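Local atomic coordinates of KLLA0C04147p (Kluyveromyces lactis, PDB entry 5H2A), a protein that probably binds and transfers sterols as a member of the oxysterol-binding protein family, the present chain being the ankyrin-repeat domain of Osh1. Residues K137-N140 and I141-M145; D196-L199 and H200-V203; S240-Q243 and N244-K247; R263-S266 and V267-V270. One frame throughout, in Å; residues are numbered along the deposited sequence.

Contact 1 of 4, residues K137-N140 and I141-M145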
ATOM      1  N   LYS A 137     -21.133   8.594  -3.656  1.00 17.83           N
ATOM      2  CA  LYS A 137     -22.313   9.336  -4.057  1.00 21.76           C
ATOM      3  C   LYS A 137     -22.756  10.332  -3.000  1.00 27.64           C
ATOM      4  O   LYS A 137     -23.580  11.201  -3.293  1.00 24.32           O
ATOM      5  CB  LYS A 137     -23.438   8.348  -4.372  1.00 21.45           C
ATOM      6  CG  LYS A 137     -23.098   7.465  -5.561  1.00 36.53           C
ATOM      7  CD  LYS A 137     -24.201   6.451  -5.868  1.00 43.63           C
ATOM      8  CE  LYS A 137     -24.078   5.919  -7.292  1.00 44.28           C
ATOM      9  NZ  LYS A 137     -22.770   6.255  -7.929  1.00 53.42           N
ATOM     10  N   ASN A 138     -22.221  10.228  -1.785  1.00 20.85           N
ATOM     11  CA  ASN A 138     -22.593  11.068  -0.652  1.00 22.87           C
ATOM     12  C   ASN A 138     -21.378  11.927  -0.306  1.00 22.13           C
ATOM     13  O   ASN A 138     -20.288  11.396  -0.070  1.00 16.42           O
ATOM     14  CB  ASN A 138     -23.021  10.186   0.526  1.00 25.37           C
ATOM     15  CG  ASN A 138     -23.375  10.971   1.796  1.00 40.66           C
ATOM     16  OD1 ASN A 138     -22.501  11.354   2.584  1.00 30.13           O
ATOM     17  ND2 ASN A 138     -24.675  11.165   2.021  1.00 39.94           N
ATOM     18  N   LEU A 139     -21.556  13.248  -0.300  1.00 22.12           N
ATOM     19  CA  LEU A 139     -20.420  14.138  -0.058  1.00 21.20           C
ATOM     20  C   LEU A 139     -19.858  13.957   1.350  1.00 16.39           C
ATOM     21  O   LEU A 139     -18.638  13.997   1.545  1.00 16.51           O
ATOM     22  CB  LEU A 139     -20.824  15.595  -0.286  1.00 19.85           C
ATOM     23  CG  LEU A 139     -19.744  16.658   0.009  1.00 23.69           C
ATOM     24  CD1 LEU A 139     -18.468  16.430  -0.797  1.00 20.92           C
ATOM     25  CD2 LEU A 139     -20.294  18.078  -0.225  1.00 23.98           C
ATOM     26  N   ASN A 140     -20.726  13.796   2.356  1.00 17.18           N
ATOM     27  CA  ASN A 140     -20.212  13.677   3.718  1.00 22.77           C
ATOM     28  C   ASN A 140     -19.295  12.470   3.843  1.00 22.67           C
ATOM     29  O   ASN A 140     -18.279  12.518   4.552  1.00 17.53           O
ATOM     30  CB  ASN A 140     -21.361  13.586   4.730  1.00 32.47           C
ATOM     31  CG  ASN A 140     -21.977  14.952   5.046  1.00 45.99           C
ATOM     32  OD1 ASN A 140     -21.309  15.984   4.965  1.00 53.19           O
ATOM     33  ND2 ASN A 140     -23.254  14.955   5.416  1.00 44.01           N
ATOM     34  N   ILE A 141     -19.622  11.381   3.147  1.00 17.27           N
ATOM     35  CA  ILE A 141     -18.735  10.220   3.195  1.00 21.21           C
ATOM     36  C   ILE A 141     -17.421  10.527   2.487  1.00 17.69           C
ATOM     37  O   ILE A 141     -16.340  10.200   2.993  1.00 15.91           O
ATOM     38  CB  ILE A 141     -19.450   8.985   2.618  1.00 21.05           C
ATOM     39  CG1 ILE A 141     -20.521   8.551   3.626  1.00 28.65           C
ATOM     40  CG2 ILE A 141     -18.452   7.829   2.374  1.00 20.42           C
ATOM     41  CD1 ILE A 141     -21.296   7.351   3.240  1.00 27.75           C
ATOM     42  N   ALA A 142     -17.482  11.200   1.332  1.00 15.45           N
ATOM     43  CA  ALA A 142     -16.253  11.569   0.629  1.00 16.34           C
ATOM     44  C   ALA A 142     -15.377  12.482   1.479  1.00 18.13           C
ATOM     45  O   ALA A 142     -14.151  12.336   1.485  1.00 17.60           O
ATOM     46  CB  ALA A 142     -16.581  12.250  -0.706  1.00 17.91           C
ATOM     47  N   GLN A 143     -15.986  13.431   2.199  1.00 15.61           N
ATOM     48  CA  GLN A 143     -15.199  14.348   3.018  1.00 18.70           C
ATOM     49  C   GLN A 143     -14.536  13.612   4.168  1.00 17.56           C
ATOM     50  O   GLN A 143     -13.393  13.910   4.519  1.00 18.72           O
ATOM     51  CB  GLN A 143     -16.077  15.475   3.562  1.00 17.73           C
ATOM     52  CG  GLN A 143     -16.560  16.437   2.507  1.00 29.10           C
ATOM     53  CD  GLN A 143     -17.669  17.333   3.030  1.00 37.85           C
ATOM     54  OE1 GLN A 143     -18.471  16.929   3.885  1.00 41.71           O
ATOM     55  NE2 GLN A 143     -17.705  18.560   2.540  1.00 30.94           N
ATOM     56  N   MET A 144     -15.259  12.672   4.782  1.00 17.36           N
ATOM     57  CA  MET A 144     -14.675  11.833   5.822  1.00 19.85           C
ATOM     58  C   MET A 144     -13.458  11.069   5.307  1.00 22.26           C
ATOM     59  O   MET A 144     -12.422  11.016   5.977  1.00 17.09           O
ATOM     60  CB  MET A 144     -15.743  10.870   6.358  1.00 17.42           C
ATOM     61  CG  MET A 144     -15.201   9.759   7.232  1.00 34.39           C
ATOM     62  SD  MET A 144     -16.545   8.857   8.052  1.00 50.32           S
ATOM     63  CE  MET A 144     -17.199   7.835   6.710  1.00 38.16           C
ATOM     64  N   MET A 145     -13.557  10.488   4.109  1.00 13.83           N
ATOM     65  CA  MET A 145     -12.419   9.790   3.516  1.00 17.43           C
ATOM     66  C   MET A 145     -11.277  10.741   3.209  1.00 15.08           C
ATOM     67  O   MET A 145     -10.100  10.389   3.387  1.00 18.25           O
ATOM     68  CB  MET A 145     -12.856   9.072   2.233  1.00 17.36           C
ATOM     69  CG  MET A 145     -13.883   7.956   2.498  1.00 19.95           C
ATOM     70  SD  MET A 145     -14.404   7.068   0.998  1.00 18.62           S
ATOM     71  CE  MET A 145     -12.939   6.118   0.628  1.00 18.68           C
TER
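Asn138 and Ile141 meet at an N-cap, where the side chain of Asn138 closes the first turn of helix 139-165 in the ankyrin-repeat domain of Osh1. The Asn138 amide oxygen OD1 accepts from the backbone N of Ile141 at 2.9 Å. The N-H enters on a lone pair in the plane of the side-chain carbonyl, although the bond is somewhat bent (147° at the hydrogen). Regular helical bonds follow: Ala142 N to Asn138 O, Gln143 N to Leu139 O at 2.8 Å, and Met144 N to Asn140 O.

The side chain of Gln143 runs back along this turn. Its CB lies 3.6 Å from Leu139 O, and its CG comes closer to that same oxygen, at 3.3 Å. With CG beside the backbone N (chi1 -69°) and the chain extended beyond it, the aliphatic part is carried over the leucine. There Gln143 CG meets Leu139 CD1 at 3.8 Å. Gln143 CD lies 3.7 Å from Leu139 CG. The amide end then comes up against both Leu139 and Asn140. An alanine here is likely to leave the Leu139 isobutyl group without this cover and freer to turn at the surface.

Other side chains of the turn face neighbouring parts of the fold. Met144 rests on Val111 and Thr112 of helix 108-115, and Ile141, which is buried, touches Ser106 of a loop. Close to the cap, Ile141 crosses the Asn138 side chain at about a right angle, bringing its CG1 to 3.6 Å from Asn138 OD1.

Contact 2 of 4, residues D196-L199 and H200-V203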
ATOM      1  N   ASP A 196      15.614  22.362   0.830  1.00 26.16           N
ATOM      2  CA  ASP A 196      16.242  21.089   0.480  1.00 22.03           C
ATOM      3  C   ASP A 196      15.230  19.954   0.393  1.00 22.32           C
ATOM      4  O   ASP A 196      14.267  19.905   1.157  1.00 24.17           O
ATOM      5  CB  ASP A 196      17.280  20.689   1.527  1.00 16.98           C
ATOM      6  CG  ASP A 196      18.510  21.556   1.486  1.00 27.59           C
ATOM      7  OD1 ASP A 196      18.675  22.294   0.488  1.00 30.34           O
ATOM      8  OD2 ASP A 196      19.297  21.493   2.449  1.00 30.12           O
ATOM      9  N   THR A 197      15.477  19.028  -0.533  1.00 22.66           N
ATOM     10  CA  THR A 197      14.918  17.683  -0.456  1.00 19.87           C
ATOM     11  C   THR A 197      15.810  16.835   0.444  1.00 18.29           C
ATOM     12  O   THR A 197      16.923  17.238   0.785  1.00 16.73           O
ATOM     13  CB  THR A 197      14.861  17.038  -1.836  1.00 19.13           C
ATOM     14  OG1 THR A 197      16.198  16.761  -2.268  1.00 20.66           O
ATOM     15  CG2 THR A 197      14.187  17.969  -2.850  1.00 20.57           C
ATOM     16  N   VAL A 198      15.331  15.645   0.835  1.00 17.20           N
ATOM     17  CA  VAL A 198      16.206  14.825   1.666  1.00 16.87           C
ATOM     18  C   VAL A 198      17.453  14.438   0.893  1.00 15.20           C
ATOM     19  O   VAL A 198      18.513  14.249   1.492  1.00 18.56           O
ATOM     20  CB  VAL A 198      15.504  13.579   2.259  1.00 19.09           C
ATOM     21  CG1 VAL A 198      14.475  13.999   3.310  1.00 25.03           C
ATOM     22  CG2 VAL A 198      14.881  12.674   1.177  1.00 18.84           C
ATOM     23  N   LEU A 199      17.378  14.360  -0.443  1.00 15.25           N
ATOM     24  CA  LEU A 199      18.597  14.017  -1.176  1.00 17.82           C
ATOM     25  C   LEU A 199      19.643  15.121  -1.042  1.00 19.24           C
ATOM     26  O   LEU A 199      20.818  14.830  -0.798  1.00 15.43           O
ATOM     27  CB  LEU A 199      18.291  13.721  -2.648  1.00 18.75           C
ATOM     28  CG  LEU A 199      19.496  13.278  -3.502  1.00 18.85           C
ATOM     29  CD1 LEU A 199      20.196  11.994  -2.972  1.00 20.19           C
ATOM     30  CD2 LEU A 199      19.049  13.054  -4.965  1.00 17.87           C
ATOM     31  N   HIS A 200      19.242  16.397  -1.161  1.00 18.52           N
ATOM     32  CA  HIS A 200      20.194  17.481  -0.900  1.00 20.09           C
ATOM     33  C   HIS A 200      20.731  17.409   0.520  1.00 16.61           C
ATOM     34  O   HIS A 200      21.934  17.592   0.760  1.00 16.64           O
ATOM     35  CB  HIS A 200      19.538  18.845  -1.096  1.00 18.96           C
ATOM     36  CG  HIS A 200      19.170  19.130  -2.508  1.00 25.17           C
ATOM     37  ND1 HIS A 200      17.899  18.918  -2.989  1.00 28.65           N
ATOM     38  CD2 HIS A 200      19.897  19.607  -3.545  1.00 29.77           C
ATOM     39  CE1 HIS A 200      17.858  19.250  -4.267  1.00 31.48           C
ATOM     40  NE2 HIS A 200      19.055  19.677  -4.626  1.00 33.11           N
ATOM     41  N   GLU A 201      19.824  17.206   1.475  1.00 16.37           N
ATOM     42  CA  GLU A 201      20.171  17.198   2.890  1.00 20.51           C
ATOM     43  C   GLU A 201      21.238  16.151   3.190  1.00 18.65           C
ATOM     44  O   GLU A 201      22.248  16.441   3.848  1.00 16.75           O
ATOM     45  CB  GLU A 201      18.899  16.944   3.711  1.00 18.19           C
ATOM     46  CG  GLU A 201      19.163  16.663   5.175  1.00 19.45           C
ATOM     47  CD  GLU A 201      17.913  16.227   5.942  1.00 23.14           C
ATOM     48  OE1 GLU A 201      16.802  16.286   5.376  1.00 22.90           O
ATOM     49  OE2 GLU A 201      18.060  15.813   7.113  1.00 19.69           O
ATOM     50  N   PHE A 202      21.039  14.922   2.710  1.00 14.33           N
ATOM     51  CA  PHE A 202      21.984  13.873   3.051  1.00 17.26           C
ATOM     52  C   PHE A 202      23.200  13.842   2.143  1.00 15.35           C
ATOM     53  O   PHE A 202      24.231  13.291   2.546  1.00 19.46           O
ATOM     54  CB  PHE A 202      21.269  12.519   3.088  1.00 16.85           C
ATOM     55  CG  PHE A 202      20.362  12.395   4.285  1.00 20.50           C
ATOM     56  CD1 PHE A 202      20.888  12.056   5.529  1.00 25.17           C
ATOM     57  CD2 PHE A 202      19.020  12.714   4.188  1.00 15.20           C
ATOM     58  CE1 PHE A 202      20.067  11.987   6.655  1.00 28.63           C
ATOM     59  CE2 PHE A 202      18.179  12.662   5.308  1.00 19.13           C
ATOM     60  CZ  PHE A 202      18.709  12.287   6.549  1.00 19.49           C
ATOM     61  N   VAL A 203      23.132  14.441   0.954  1.00 15.14           N
ATOM     62  CA  VAL A 203      24.372  14.675   0.215  1.00 17.10           C
ATOM     63  C   VAL A 203      25.269  15.632   0.992  1.00 17.99           C
ATOM     64  O   VAL A 203      26.469  15.389   1.153  1.00 20.18           O
ATOM     65  CB  VAL A 203      24.095  15.202  -1.205  1.00 18.62           C
ATOM     66  CG1 VAL A 203      25.409  15.775  -1.803  1.00 18.38           C
ATOM     67  CG2 VAL A 203      23.526  14.103  -2.078  1.00 17.28           C
TER
HETATM   68  O   HOH W   1      15.432  17.906   3.636  1.00 23.40           O
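Thr197 and His200 are paired at the start of helix 198-204, within a Thr-Val-Leu-His sequence that matches the TPLH motif of ankyrin repeats with valine in the proline position. Their polar link is the hydrogen bond between Thr197 OG1 and His200 ND1 at 2.8 Å, supplemented by a weak one from Thr197 N to the same ring nitrogen. Thr197 OG1 stands between its own backbone N and carbonyl carbon (chi1 70°), which turns it to the imidazole while CB lies at the ring edge. The other ring nitrogen, His200 NE2, bonds to Lys229 O, fixing the ring's rotation by bonds at both nitrogens. A leucine in place of His200 would probably leave Thr197 OG1 and Lys229 O without this shared partner, removing the polar link from the helix start to the loop.

Two acidic side chains of the turn form salt bridges. Asp196, whose CG packs on His200 CB at 3.9 Å, pairs with Lys204 and Arg227. Glu201 pairs with Lys205 and Arg161, and a water lies 2.7 Å from Glu201 OE1.

Apolar contacts line the helix itself. Leu199 CD1 meets Val203 CG2 at 4.0 Å, and both residues touch Leu258 of helix 249-268. Val198 CB reaches Phe202 CD2 at 4.1 Å. Val198 O lies at the edge of the Phe202 ring, near its plane, 3.1 Å from CD2.

Contact 3 of 4, residues S240-Q243 and N244-K247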
ATOM      1  N   SER A 240      41.641  15.879 -11.883  1.00 46.36           N
ATOM      2  CA  SER A 240      41.677  14.481 -12.307  1.00 49.08           C
ATOM      3  C   SER A 240      42.762  13.694 -11.575  1.00 38.30           C
ATOM      4  O   SER A 240      42.537  12.552 -11.158  1.00 43.79           O
ATOM      5  CB  SER A 240      41.889  14.408 -13.820  1.00 53.31           C
ATOM      6  OG  SER A 240      41.031  15.325 -14.482  1.00 64.29           O
ATOM      7  N   LYS A 241      43.942  14.287 -11.405  1.00 41.87           N
ATOM      8  CA  LYS A 241      45.053  13.567 -10.790  1.00 45.98           C
ATOM      9  C   LYS A 241      44.780  13.184  -9.336  1.00 39.76           C
ATOM     10  O   LYS A 241      45.364  12.207  -8.846  1.00 36.45           O
ATOM     11  CB  LYS A 241      46.336  14.407 -10.881  1.00 49.10           C
ATOM     12  CG  LYS A 241      46.348  15.619  -9.963  1.00 54.32           C
ATOM     13  CD  LYS A 241      47.753  16.179  -9.739  1.00 54.60           C
ATOM     14  CE  LYS A 241      48.218  17.018 -10.908  1.00 53.60           C
ATOM     15  NZ  LYS A 241      49.412  17.835 -10.543  1.00 59.85           N
ATOM     16  N   GLU A 242      43.910  13.920  -8.642  1.00 35.36           N
ATOM     17  CA  GLU A 242      43.620  13.698  -7.230  1.00 33.20           C
ATOM     18  C   GLU A 242      42.328  12.918  -6.994  1.00 36.96           C
ATOM     19  O   GLU A 242      42.029  12.588  -5.839  1.00 28.94           O
ATOM     20  CB  GLU A 242      43.550  15.050  -6.500  1.00 34.19           C
ATOM     21  CG  GLU A 242      44.850  15.863  -6.594  1.00 46.66           C
ATOM     22  CD  GLU A 242      44.802  17.206  -5.861  1.00 50.89           C
ATOM     23  OE1 GLU A 242      43.708  17.636  -5.431  1.00 39.93           O
ATOM     24  OE2 GLU A 242      45.879  17.833  -5.713  1.00 53.51           O
ATOM     25  N   GLN A 243      41.584  12.591  -8.059  1.00 32.86           N
ATOM     26  CA  GLN A 243      40.218  12.091  -7.920  1.00 29.52           C
ATOM     27  C   GLN A 243      40.157  10.836  -7.062  1.00 30.65           C
ATOM     28  O   GLN A 243      39.192  10.634  -6.313  1.00 30.39           O
ATOM     29  CB  GLN A 243      39.636  11.817  -9.306  1.00 43.47           C
ATOM     30  CG  GLN A 243      38.123  11.750  -9.374  1.00 52.65           C
ATOM     31  CD  GLN A 243      37.506  13.069  -9.866  1.00 61.12           C
ATOM     32  OE1 GLN A 243      37.923  13.609 -10.890  1.00 63.20           O
ATOM     33  NE2 GLN A 243      36.520  13.585  -9.136  1.00 56.36           N
ATOM     34  N   ASN A 244      41.174   9.975  -7.148  1.00 21.65           N
ATOM     35  CA  ASN A 244      41.142   8.690  -6.453  1.00 29.13           C
ATOM     36  C   ASN A 244      41.901   8.683  -5.128  1.00 27.64           C
ATOM     37  O   ASN A 244      42.041   7.619  -4.516  1.00 31.92           O
ATOM     38  CB  ASN A 244      41.682   7.589  -7.367  1.00 32.96           C
ATOM     39  CG  ASN A 244      40.823   7.404  -8.587  1.00 36.64           C
ATOM     40  OD1 ASN A 244      39.623   7.162  -8.473  1.00 34.11           O
ATOM     41  ND2 ASN A 244      41.422   7.530  -9.762  1.00 34.72           N
ATOM     42  N   ASP A 245      42.389   9.834  -4.671  1.00 29.04           N
ATOM     43  CA  ASP A 245      43.040   9.888  -3.365  1.00 23.70           C
ATOM     44  C   ASP A 245      42.045   9.560  -2.260  1.00 26.41           C
ATOM     45  O   ASP A 245      40.842   9.821  -2.381  1.00 25.66           O
ATOM     46  CB  ASP A 245      43.648  11.272  -3.132  1.00 27.30           C
ATOM     47  CG  ASP A 245      44.889  11.495  -3.955  1.00 36.09           C
ATOM     48  OD1 ASP A 245      45.211  10.605  -4.773  1.00 33.28           O
ATOM     49  OD2 ASP A 245      45.526  12.560  -3.797  1.00 31.86           O
ATOM     50  N   LYS A 246      42.560   8.967  -1.177  1.00 25.41           N
ATOM     51  CA  LYS A 246      41.695   8.503  -0.097  1.00 27.41           C
ATOM     52  C   LYS A 246      40.874   9.646   0.497  1.00 23.53           C
ATOM     53  O   LYS A 246      39.704   9.456   0.852  1.00 26.95           O
ATOM     54  CB  LYS A 246      42.534   7.826   0.987  1.00 38.96           C
ATOM     55  CG  LYS A 246      42.870   6.382   0.672  1.00 54.21           C
ATOM     56  CD  LYS A 246      44.327   6.063   0.962  1.00 61.37           C
ATOM     57  CE  LYS A 246      44.600   4.580   0.755  1.00 64.51           C
ATOM     58  NZ  LYS A 246      46.026   4.236   0.997  1.00 64.41           N
ATOM     59  N   LYS A 247      41.468  10.838   0.616  1.00 23.08           N
ATOM     60  CA  LYS A 247      40.751  11.951   1.238  1.00 23.60           C
ATOM     61  C   LYS A 247      39.536  12.380   0.424  1.00 25.75           C
ATOM     62  O   LYS A 247      38.632  13.021   0.972  1.00 24.68           O
ATOM     63  CB  LYS A 247      41.679  13.152   1.438  1.00 24.38           C
ATOM     64  CG  LYS A 247      42.029  13.882   0.146  1.00 28.16           C
ATOM     65  CD  LYS A 247      42.790  15.184   0.411  1.00 31.63           C
ATOM     66  CE  LYS A 247      44.105  14.932   1.156  1.00 36.47           C
ATOM     67  NZ  LYS A 247      45.065  14.081   0.376  1.00 41.24           N
TER
HETATM   68  O   HOH W   2      43.552  10.028  -8.449  1.00 48.61           O
HETATM   69  O   HOH W   3      38.898   9.235  -3.956  1.00 25.72           O
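Glu242 and Asp245 close a type I beta turn in the loop between helices 208-215 and 249-268. Its tight part is the backbone, where Asp245 N donates to Glu242 O at 3.0 Å. The bond is straight at the hydrogen (164°), yet the donor stands 53° out of the carbonyl plane. Asn248 ND2 also donates to this oxygen, which is therefore gripped twice. With CG beside its own backbone N (chi1 -73°), Asp245 brings CG to 3.6 Å from Glu242 O.

The outer side is loose. Glu242 CB comes no nearer to Asp245 OD2 than 4.2 Å, and the two carboxylates remain apart. Waters join the backbone instead: one accepts from Asn244 N at 2.7 Å and donates to Lys241 O, while another donates to both Gln243 O and Asp245 O, the latter at 2.6 Å. Towards the protein, Gln243 and Asn244 rest on Leu252 of helix 249-268.

With main-chain bonds and bridging water carrying the turn, and two acidic side chains next to each other without a direct bond, its shape probably owes more to the backbone than to any pairing of side-chain charges.

Contact 4 of 4, residues R263-S266 and V267-V270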
ATOM      1  N   ARG A 263      21.425   9.048 -14.844  1.00 28.71           N
ATOM      2  CA  ARG A 263      21.205   8.255 -16.054  1.00 34.38           C
ATOM      3  C   ARG A 263      19.891   7.489 -15.969  1.00 32.37           C
ATOM      4  O   ARG A 263      19.102   7.471 -16.920  1.00 32.55           O
ATOM      5  CB  ARG A 263      22.386   7.300 -16.285  1.00 31.64           C
ATOM      6  CG  ARG A 263      23.675   8.018 -16.728  1.00 31.56           C
ATOM      7  CD  ARG A 263      24.784   7.045 -17.163  1.00 35.26           C
ATOM      8  NE  ARG A 263      25.252   6.176 -16.084  1.00 36.42           N
ATOM      9  CZ  ARG A 263      26.279   6.466 -15.278  1.00 39.83           C
ATOM     10  NH1 ARG A 263      26.641   5.623 -14.323  1.00 30.97           N
ATOM     11  NH2 ARG A 263      26.937   7.607 -15.422  1.00 33.83           N
ATOM     12  N   GLU A 264      19.629   6.858 -14.827  1.00 26.63           N
ATOM     13  CA  GLU A 264      18.390   6.104 -14.678  1.00 28.95           C
ATOM     14  C   GLU A 264      17.178   7.033 -14.685  1.00 31.32           C
ATOM     15  O   GLU A 264      16.140   6.715 -15.287  1.00 31.94           O
ATOM     16  CB  GLU A 264      18.465   5.266 -13.400  1.00 28.27           C
ATOM     17  CG  GLU A 264      19.634   4.282 -13.455  1.00 37.71           C
ATOM     18  CD  GLU A 264      19.872   3.540 -12.151  1.00 50.93           C
ATOM     19  OE1 GLU A 264      19.435   4.030 -11.087  1.00 55.84           O
ATOM     20  OE2 GLU A 264      20.511   2.467 -12.193  1.00 54.41           O
ATOM     21  N   GLN A 265      17.311   8.205 -14.062  1.00 28.64           N
ATOM     22  CA  GLN A 265      16.231   9.191 -14.056  1.00 36.01           C
ATOM     23  C   GLN A 265      15.905   9.670 -15.468  1.00 36.82           C
ATOM     24  O   GLN A 265      14.737   9.935 -15.791  1.00 32.84           O
ATOM     25  CB  GLN A 265      16.621  10.381 -13.177  1.00 26.67           C
ATOM     26  CG  GLN A 265      15.456  11.290 -12.824  1.00 32.64           C
ATOM     27  CD  GLN A 265      14.426  10.578 -11.978  1.00 40.23           C
ATOM     28  OE1 GLN A 265      14.764   9.920 -10.989  1.00 32.52           O
ATOM     29  NE2 GLN A 265      13.155  10.682 -12.374  1.00 41.17           N
ATOM     30  N   SER A 266      16.928   9.809 -16.314  1.00 27.76           N
ATOM     31  CA  SER A 266      16.699  10.254 -17.686  1.00 25.72           C
ATOM     32  C   SER A 266      15.776   9.293 -18.432  1.00 28.58           C
ATOM     33  O   SER A 266      14.943   9.721 -19.242  1.00 31.41           O
ATOM     34  CB  SER A 266      18.033  10.392 -18.420  1.00 29.93           C
ATOM     35  OG  SER A 266      18.741  11.529 -17.968  1.00 32.47           O
ATOM     36  N   VAL A 267      15.908   7.996 -18.166  1.00 26.30           N
ATOM     37  CA  VAL A 267      15.038   7.010 -18.806  1.00 31.71           C
ATOM     38  C   VAL A 267      13.615   7.134 -18.277  1.00 40.33           C
ATOM     39  O   VAL A 267      12.650   7.140 -19.049  1.00 33.89           O
ATOM     40  CB  VAL A 267      15.581   5.584 -18.600  1.00 33.21           C
ATOM     41  CG1 VAL A 267      14.644   4.561 -19.240  1.00 33.96           C
ATOM     42  CG2 VAL A 267      16.991   5.451 -19.174  1.00 39.09           C
ATOM     43  N   ILE A 268      13.467   7.233 -16.952  1.00 37.80           N
ATOM     44  CA  ILE A 268      12.145   7.373 -16.344  1.00 39.43           C
ATOM     45  C   ILE A 268      11.407   8.571 -16.926  1.00 37.64           C
ATOM     46  O   ILE A 268      10.217   8.488 -17.252  1.00 41.54           O
ATOM     47  CB  ILE A 268      12.269   7.479 -14.811  1.00 38.00           C
ATOM     48  CG1 ILE A 268      12.865   6.195 -14.231  1.00 37.81           C
ATOM     49  CG2 ILE A 268      10.915   7.790 -14.183  1.00 39.72           C
ATOM     50  CD1 ILE A 268      13.363   6.342 -12.797  1.00 42.08           C
ATOM     51  N   ASP A 269      12.104   9.698 -17.080  1.00 30.50           N
ATOM     52  CA  ASP A 269      11.471  10.924 -17.548  1.00 35.43           C
ATOM     53  C   ASP A 269      11.023  10.878 -19.012  1.00 40.17           C
ATOM     54  O   ASP A 269      10.312  11.795 -19.436  1.00 40.49           O
ATOM     55  CB  ASP A 269      12.416  12.105 -17.327  1.00 31.80           C
ATOM     56  CG  ASP A 269      12.692  12.362 -15.841  1.00 34.88           C
ATOM     57  OD1 ASP A 269      12.028  11.726 -14.995  1.00 40.49           O
ATOM     58  OD2 ASP A 269      13.554  13.201 -15.526  1.00 37.99           O
ATOM     59  N   VAL A 270      11.410   9.865 -19.792  1.00 40.19           N
ATOM     60  CA  VAL A 270      10.910   9.706 -21.161  1.00 43.44           C
ATOM     61  C   VAL A 270      10.041   8.475 -21.327  1.00 49.21           C
ATOM     62  O   VAL A 270       9.594   8.199 -22.454  1.00 42.33           O
ATOM     63  CB  VAL A 270      12.047   9.673 -22.205  1.00 35.45           C
ATOM     64  CG1 VAL A 270      12.839  10.970 -22.220  1.00 35.11           C
ATOM     65  CG2 VAL A 270      12.947   8.463 -21.993  1.00 32.26           C
TER
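Gln265 reaches Asp269 through one bend in its chain: CG lies opposite the backbone N (chi1 -166°), and the bend at the next torsion (chi2 64°) carries the amide along the helix. Asp269 answers with its CG beside its own N, which turns the carboxylate back to the preceding turn. Gln265 NE2 then donates to Asp269 OD1 at 3.0 Å. The oxygen lies close to the amide plane and is met on its syn side. The donor stands out of the carboxylate plane, and the amide and carboxylate planes are 49° apart.

A second bond ties the same pair through the main chain, Asp269 N to Gln265 O at 2.9 Å. Asp269 OD1 lies 3.3 Å from Gln265 O, two acceptors side by side, and the bond from NE2 to OD1 would probably offset some of their repulsion. Both side chains also touch Phe222 of a loop.

The backbone around them is less uniform. Ile268 N donates to Glu264 O at 3.2 Å, whereas Val267 N is shared weakly between Arg263 O and Glu264 O. Beyond, Val270 N bonds to Val267 O at 3.1 Å, an i to i+3 bond. The whole is an i to i+4 glutamine-aspartate pair at the C-terminal end of helix 249-268, on the protein surface.

Contact 2 is the buried one; contacts 1, 3 and 4 lie at the surface, and contacts 1 and 3 are on opposite sides of the chain's centre, about 61 Å apart between centres. Contacts 1 and 2 both begin helices, but an asparagine oxygen caps the first, whereas in the second a threonine is joined to a histidine amid salt bridges and apolar packing. Contact 3, a water-bridged turn, lies in the loop leading into helix 249-268, and contact 4, a side-chain pair, at its far end. The same helix, through Leu258, also packs against contact 2, whose nearest atoms are about 8 Å from contact 4.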